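Local coordinates for protein aminoglycoside-O-phosphotransferase VIII (Streptomyces rimosus, PDB 4H05) that probably transfers a phosphate group from ATP to the 3'-hydroxyl of aminoglycoside antibiotics, a reaction that gives its host resistance to them, at residues 106-109 and 110-113; 190-193 and 194-197; 264-267 and 268-271. All coordinates share one frame; numbering follows the deposited sequence.

In the fold
Each of the three contacts lies within a single unbroken run of chain, so they follow one another in series and none nests in or crosses another. Contact 1 joins the end of the loop after strand 98-99 to the first turn of helix 109-124. Contact 2 is the loop that leaves strand 184-187 and turns into strand 196-198; it carries the predicted catalytic D190 and the predicted magnesium ligand N195, and V196 packs against helix 109-124, the helix that contact 1 begins. Contact 3 forms the last turns of helix 260-270. Its nearest atoms are about 5 Å from contact 2, and R213 touches D190 and pairs with D270.

Contact 1: 106-109 and 110-113; sequences REQR and LDVA
V112 closes the first turn of helix 109-124 from within: its backbone N bonds to the O of Q108 at 3.0 Å, and its CG2 sits 3.6 Å from that same oxygen. One residue on, A113 N reaches R109 O at 3.1 Å with an N-H...O angle of 171°. This is the tight part. V112 is buried against W104 and F238, where a compact branched side chain fits, and the small A113 lets helix 240-251 come close at C242. The other side, with the exposed L110 and D111, is looser and faces solvent. There D111 brings its CB to 3.3 Å from Q108 O, while the carboxylate reaches no nearer to E107 O than 3.9 Å, from OD2. R109, by contrast, is held: with its chain extended from CG to NE, it lays one guanidinium face over R106 CA, 3.6 Å away and offset toward the rim, and NE bonds to W104 O. A long, charged residue suits this place because its aliphatic part can follow the loop while its polar end grips the backbone. The carboxylate of D111 near the N-terminal end of a helix would probably interact favourably with the helix dipole.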
loop_
_atom_site.group_PDB
_atom_site.type_symbol
_atom_site.label_atom_id
_atom_site.label_comp_id
_atom_site.label_asym_id
_atom_site.label_seq_id
_atom_site.Cartn_x
_atom_site.Cartn_y
_atom_site.Cartn_z
ATOM N N ARG A 106 -19.066 14.409 3.932
ATOM C CA ARG A 106 -19.924 13.718 2.999
ATOM C C ARG A 106 -19.913 14.301 1.597
ATOM O O ARG A 106 -19.941 13.596 0.615
ATOM C CB ARG A 106 -21.340 13.668 3.615
ATOM C CG ARG A 106 -22.486 13.957 2.670
ATOM C CD ARG A 106 -23.814 14.215 3.421
ATOM N NE ARG A 106 -24.900 13.623 2.640
ATOM C CZ ARG A 106 -25.176 12.320 2.638
ATOM N NH1 ARG A 106 -24.479 11.489 3.422
ATOM N NH2 ARG A 106 -26.170 11.855 1.874
ATOM N N GLU A 107 -19.848 15.617 1.496
ATOM C CA GLU A 107 -19.923 16.276 0.203
ATOM C C GLU A 107 -18.602 16.153 -0.482
ATOM O O GLU A 107 -18.431 16.754 -1.528
ATOM C CB GLU A 107 -20.194 17.791 0.331
ATOM C CG GLU A 107 -20.828 18.273 1.630
ATOM C CD GLU A 107 -19.848 18.352 2.797
ATOM O OE1 GLU A 107 -19.648 17.270 3.397
ATOM O OE2 GLU A 107 -19.299 19.458 3.126
ATOM N N GLN A 108 -17.617 15.491 0.141
ATOM C CA GLN A 108 -16.303 15.365 -0.508
ATOM C C GLN A 108 -15.996 13.889 -0.862
ATOM O O GLN A 108 -15.148 13.599 -1.694
ATOM C CB GLN A 108 -15.213 16.019 0.370
ATOM C CG GLN A 108 -15.079 17.524 0.218
ATOM C CD GLN A 108 -13.876 18.080 0.990
ATOM O OE1 GLN A 108 -13.119 18.898 0.483
ATOM N NE2 GLN A 108 -13.703 17.639 2.213
ATOM N N ARG A 109 -16.762 12.965 -0.293
ATOM C CA ARG A 109 -16.540 11.551 -0.515
ATOM C C ARG A 109 -16.423 11.121 -1.975
ATOM O O ARG A 109 -15.503 10.392 -2.298
ATOM C CB ARG A 109 -17.597 10.741 0.211
ATOM C CG ARG A 109 -17.452 10.999 1.685
ATOM C CD ARG A 109 -18.545 10.350 2.484
ATOM N NE ARG A 109 -18.253 10.540 3.885
ATOM C CZ ARG A 109 -19.097 10.233 4.853
ATOM N NH1 ARG A 109 -20.278 9.702 4.580
ATOM N NH2 ARG A 109 -18.757 10.460 6.095
ATOM N N LEU A 110 -17.293 11.610 -2.849
ATOM C CA LEU A 110 -17.186 11.295 -4.277
ATOM C C LEU A 110 -15.914 11.844 -4.845
ATOM O O LEU A 110 -15.247 11.174 -5.610
ATOM C CB LEU A 110 -18.393 11.829 -5.068
ATOM C CG LEU A 110 -19.646 10.933 -4.988
ATOM C CD1 LEU A 110 -20.891 11.742 -4.696
ATOM C CD2 LEU A 110 -19.854 10.143 -6.262
ATOM N N ASP A 111 -15.562 13.074 -4.487
ATOM C CA ASP A 111 -14.308 13.627 -4.955
ATOM C C ASP A 111 -13.035 12.800 -4.578
ATOM O O ASP A 111 -12.061 12.802 -5.308
ATOM C CB ASP A 111 -14.135 15.059 -4.423
ATOM C CG ASP A 111 -15.206 16.011 -4.960
ATOM O OD1 ASP A 111 -15.626 15.838 -6.129
ATOM O OD2 ASP A 111 -15.629 16.906 -4.196
ATOM N N VAL A 112 -13.018 12.239 -3.381
ATOM C CA VAL A 112 -11.896 11.381 -2.908
ATOM C C VAL A 112 -11.827 10.141 -3.778
ATOM O O VAL A 112 -10.761 9.800 -4.351
ATOM C CB VAL A 112 -12.046 11.047 -1.421
ATOM C CG1 VAL A 112 -10.931 10.096 -0.988
ATOM C CG2 VAL A 112 -11.988 12.346 -0.610
ATOM N N ALA A 113 -12.997 9.565 -3.989
ATOM C CA ALA A 113 -13.171 8.434 -4.890
ATOM C C ALA A 113 -12.581 8.704 -6.238
ATOM O O ALA A 113 -11.857 7.864 -6.755
ATOM C CB ALA A 113 -14.643 8.072 -5.015
#

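Contact 2: 190-193 and 194-197; sequences DLCP and DNVL
The carbonyl oxygen of D190 is gripped twice, strongly by the side-chain amide of N195 and weakly by the backbone N of C192. N195 ND2 lies 2.7 Å from D190 O, and the N-H...O angle of 168° makes the bond nearly straight. The donor is in the carbonyl plane, and the oxygen in turn is in the amide plane of N195. An asparagine suits the place because its amide offers a donor to the loop while leaving OD1 as a possible ligand for the predicted magnesium ion. Its CG is set beside its own backbone N (chi1 -71°), which swings the amide back over the loop. The D190 carboxylate stands almost upright to that amide, with the planes 80° apart and OD1 3.6 Å from ND2. N195 is held by its backbone too: its N bonds to C192 O at 2.9 Å, approaching from above the carbonyl plane. P193, with its restricted phi, fits the short turn and accepts a weak bond from V196 N. Apart from the polar groups, L191, the centre of an inverse gamma turn, puts CD1 4.0 Å from V196 CG2, and both leucine and valine pack on helix 109-124. In this family the loop corresponds to the catalytic loop of protein kinases; D190 is the predicted proton acceptor, and N195, beside D210, a predicted magnesium ligand. The hydrogen bond from N195 ND2 to D190 O therefore couples the backbone of the probable base to the probable metal site and fixes the rotation of N195.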
loop_
_atom_site.group_PDB
_atom_site.type_symbol
_atom_site.label_atom_id
_atom_site.label_comp_id
_atom_site.label_asym_id
_atom_site.label_seq_id
_atom_site.Cartn_x
_atom_site.Cartn_y
_atom_site.Cartn_z
ATOM N N ASP A 190 -0.590 -2.164 -2.712
ATOM C CA ASP A 190 -1.469 -2.095 -1.544
ATOM C C ASP A 190 -2.246 -0.756 -1.565
ATOM O O ASP A 190 -2.202 0.043 -0.605
ATOM C CB ASP A 190 -0.685 -2.307 -0.260
ATOM C CG ASP A 190 -1.587 -2.487 0.952
ATOM O OD1 ASP A 190 -1.069 -2.430 2.025
ATOM O OD2 ASP A 190 -2.810 -2.625 0.827
ATOM N N LEU A 191 -3.028 -0.566 -2.646
ATOM C CA LEU A 191 -3.664 0.701 -2.908
ATOM C C LEU A 191 -4.990 0.756 -2.181
ATOM O O LEU A 191 -6.052 0.498 -2.736
ATOM C CB LEU A 191 -3.881 0.931 -4.371
ATOM C CG LEU A 191 -4.405 2.292 -4.865
ATOM C CD1 LEU A 191 -3.393 3.375 -4.673
ATOM C CD2 LEU A 191 -4.859 2.266 -6.346
ATOM N N CYS A 192 -4.903 1.127 -0.933
ATOM C CA CYS A 192 -6.017 1.204 -0.075
ATOM C C CYS A 192 -6.062 2.677 0.308
ATOM O O CYS A 192 -5.051 3.370 0.273
ATOM C CB CYS A 192 -5.858 0.291 1.124
ATOM S SG CYS A 192 -4.243 0.316 1.902
ATOM N N PRO A 193 -7.215 3.153 0.737
ATOM C CA PRO A 193 -7.368 4.567 1.043
ATOM C C PRO A 193 -6.423 5.029 2.179
ATOM O O PRO A 193 -6.050 6.174 2.271
ATOM C CB PRO A 193 -8.848 4.667 1.403
ATOM C CG PRO A 193 -9.476 3.471 0.727
ATOM C CD PRO A 193 -8.458 2.418 0.985
ATOM N N ASP A 194 -6.021 4.101 2.994
ATOM C CA ASP A 194 -5.018 4.308 3.971
ATOM C C ASP A 194 -3.712 4.808 3.448
ATOM O O ASP A 194 -3.111 5.562 4.080
ATOM C CB ASP A 194 -4.803 3.005 4.779
ATOM C CG ASP A 194 -5.460 3.092 6.116
ATOM O OD1 ASP A 194 -5.267 4.154 6.745
ATOM O OD2 ASP A 194 -6.222 2.185 6.509
ATOM N N ASN A 195 -3.296 4.411 2.269
ATOM C CA ASN A 195 -1.997 4.754 1.734
ATOM C C ASN A 195 -1.987 5.924 0.768
ATOM O O ASN A 195 -0.991 6.161 0.004
ATOM C CB ASN A 195 -1.569 3.451 1.054
ATOM C CG ASN A 195 -1.259 2.421 2.071
ATOM O OD1 ASN A 195 -0.869 2.837 3.154
ATOM N ND2 ASN A 195 -1.402 1.111 1.765
ATOM N N VAL A 196 -3.114 6.645 0.738
ATOM C CA VAL A 196 -3.266 7.838 -0.123
ATOM C C VAL A 196 -3.748 9.017 0.723
ATOM O O VAL A 196 -4.750 8.945 1.471
ATOM C CB VAL A 196 -4.268 7.608 -1.246
ATOM C CG1 VAL A 196 -4.301 8.793 -2.203
ATOM C CG2 VAL A 196 -3.936 6.341 -2.010
ATOM N N LEU A 197 -2.974 10.075 0.662
ATOM C CA LEU A 197 -3.289 11.240 1.423
ATOM C C LEU A 197 -3.662 12.328 0.425
ATOM O O LEU A 197 -3.230 12.316 -0.734
ATOM C CB LEU A 197 -2.085 11.657 2.257
ATOM C CG LEU A 197 -1.886 10.928 3.604
ATOM C CD1 LEU A 197 -0.717 10.035 3.429
ATOM C CD2 LEU A 197 -1.588 11.790 4.802
#

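Contact 3: 264-267 and 268-271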
loop_
_atom_site.group_PDB
_atom_site.type_symbol
_atom_site.label_atom_id
_atom_site.label_comp_id
_atom_site.label_asym_id
_atom_site.label_seq_id
_atom_site.Cartn_x
_atom_site.Cartn_y
_atom_site.Cartn_z
ATOM N N ALA A 264 -11.539 -10.652 -8.001
ATOM C CA ALA A 264 -11.669 -11.726 -7.019
ATOM C C ALA A 264 -10.303 -12.348 -6.731
ATOM O O ALA A 264 -9.927 -12.492 -5.562
ATOM C CB ALA A 264 -12.727 -12.748 -7.427
ATOM N N PHE A 265 -9.520 -12.545 -7.789
ATOM C CA PHE A 265 -8.227 -13.155 -7.674
ATOM C C PHE A 265 -7.292 -12.264 -6.905
ATOM O O PHE A 265 -6.617 -12.726 -6.027
ATOM C CB PHE A 265 -7.594 -13.479 -9.012
ATOM C CG PHE A 265 -6.226 -14.087 -8.853
ATOM C CD1 PHE A 265 -6.081 -15.421 -8.539
ATOM C CD2 PHE A 265 -5.097 -13.303 -8.920
ATOM C CE1 PHE A 265 -4.845 -15.976 -8.339
ATOM C CE2 PHE A 265 -3.851 -13.830 -8.755
ATOM C CZ PHE A 265 -3.706 -15.177 -8.443
ATOM N N TYR A 266 -7.317 -10.971 -7.145
ATOM C CA TYR A 266 -6.352 -10.094 -6.470
ATOM C C TYR A 266 -6.784 -9.744 -5.067
ATOM O O TYR A 266 -5.948 -9.480 -4.203
ATOM C CB TYR A 266 -5.963 -8.877 -7.374
ATOM C CG TYR A 266 -5.081 -9.307 -8.561
ATOM C CD1 TYR A 266 -3.748 -9.667 -8.356
ATOM C CD2 TYR A 266 -5.572 -9.397 -9.842
ATOM C CE1 TYR A 266 -2.964 -10.102 -9.371
ATOM C CE2 TYR A 266 -4.756 -9.844 -10.907
ATOM C CZ TYR A 266 -3.486 -10.245 -10.613
ATOM O OH TYR A 266 -2.698 -10.700 -11.556
ATOM N N ARG A 267 -8.076 -9.873 -4.763
ATOM C CA ARG A 267 -8.517 -9.830 -3.385
ATOM C C ARG A 267 -8.029 -11.063 -2.612
ATOM O O ARG A 267 -7.708 -10.948 -1.432
ATOM C CB ARG A 267 -10.068 -9.752 -3.243
ATOM C CG ARG A 267 -10.765 -8.385 -3.376
ATOM C CD ARG A 267 -12.263 -8.428 -2.878
ATOM N NE ARG A 267 -12.961 -8.308 -4.127
ATOM C CZ ARG A 267 -13.651 -9.214 -4.793
ATOM N NH1 ARG A 267 -14.017 -10.360 -4.286
ATOM N NH2 ARG A 267 -14.024 -8.880 -6.016
ATOM N N LEU A 268 -8.056 -12.230 -3.251
ATOM C CA LEU A 268 -7.594 -13.477 -2.646
ATOM C C LEU A 268 -6.083 -13.469 -2.467
ATOM O O LEU A 268 -5.537 -13.779 -1.373
ATOM C CB LEU A 268 -8.014 -14.691 -3.516
ATOM C CG LEU A 268 -7.364 -16.007 -3.157
ATOM C CD1 LEU A 268 -7.748 -16.493 -1.736
ATOM C CD2 LEU A 268 -7.679 -17.030 -4.293
ATOM N N LEU A 269 -5.385 -13.050 -3.508
ATOM C CA LEU A 269 -3.915 -12.899 -3.315
ATOM C C LEU A 269 -3.525 -12.093 -2.082
ATOM O O LEU A 269 -2.536 -12.413 -1.355
ATOM C CB LEU A 269 -3.285 -12.303 -4.576
ATOM C CG LEU A 269 -1.769 -12.114 -4.555
ATOM C CD1 LEU A 269 -1.088 -13.487 -4.413
ATOM C CD2 LEU A 269 -1.307 -11.319 -5.804
ATOM N N ASP A 270 -4.297 -11.054 -1.845
ATOM C CA ASP A 270 -3.954 -10.132 -0.811
ATOM C C ASP A 270 -4.151 -10.721 0.574
ATOM O O ASP A 270 -3.557 -10.244 1.521
ATOM C CB ASP A 270 -4.722 -8.808 -0.937
ATOM C CG ASP A 270 -4.058 -7.652 -0.135
ATOM O OD1 ASP A 270 -2.810 -7.470 -0.181
ATOM O OD2 ASP A 270 -4.765 -6.943 0.598
ATOM N N GLU A 271 -4.982 -11.746 0.699
ATOM C CA GLU A 271 -5.165 -12.374 1.974
ATOM C C GLU A 271 -3.875 -13.005 2.472
ATOM O O GLU A 271 -3.769 -13.319 3.644
ATOM C CB GLU A 271 -6.176 -13.494 1.835
ATOM C CG GLU A 271 -7.528 -13.067 1.237
ATOM C CD GLU A 271 -8.556 -12.957 2.303
ATOM O OE1 GLU A 271 -8.143 -12.462 3.382
ATOM O OE2 GLU A 271 -9.714 -13.387 2.078
#
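Y266 and L269 lie side by side and point the same way, three residues apart on helix 260-270. The leucine methyl CD2 meets the tyrosine ring at its edge, near the ring plane, 3.9 Å from CD1. L269 has CG anti to its backbone N (chi1 -179°), which sends the branch along the ring. F265 stands nearly perpendicular to Y266, edge over face: its CD2 lies 3.7 Å above the centre of the Y266 ring, while its CE2 is 4.5 Å from L269 CB. Bulky aromatic rings suit this side because they span to other helices: both reach L137, and Y266 also lies on helix 220-230. L268 packs on L170 and L174 of helix 167-177, which F265 also touches. On another side R267 bends at chi3 and lays one guanidinium face over A264 CA, 3.5 Å away and offset toward the rim. Backbone bonds hold this spacing, the straightest running from L269 N to F265 O at 2.8 Å. Near the helix end acids take over: D270 pairs with R228 and R213, and E271 with R162. Because R213 also touches D190, the predicted proton acceptor, D270 probably helps to position that arginine and to temper its charge.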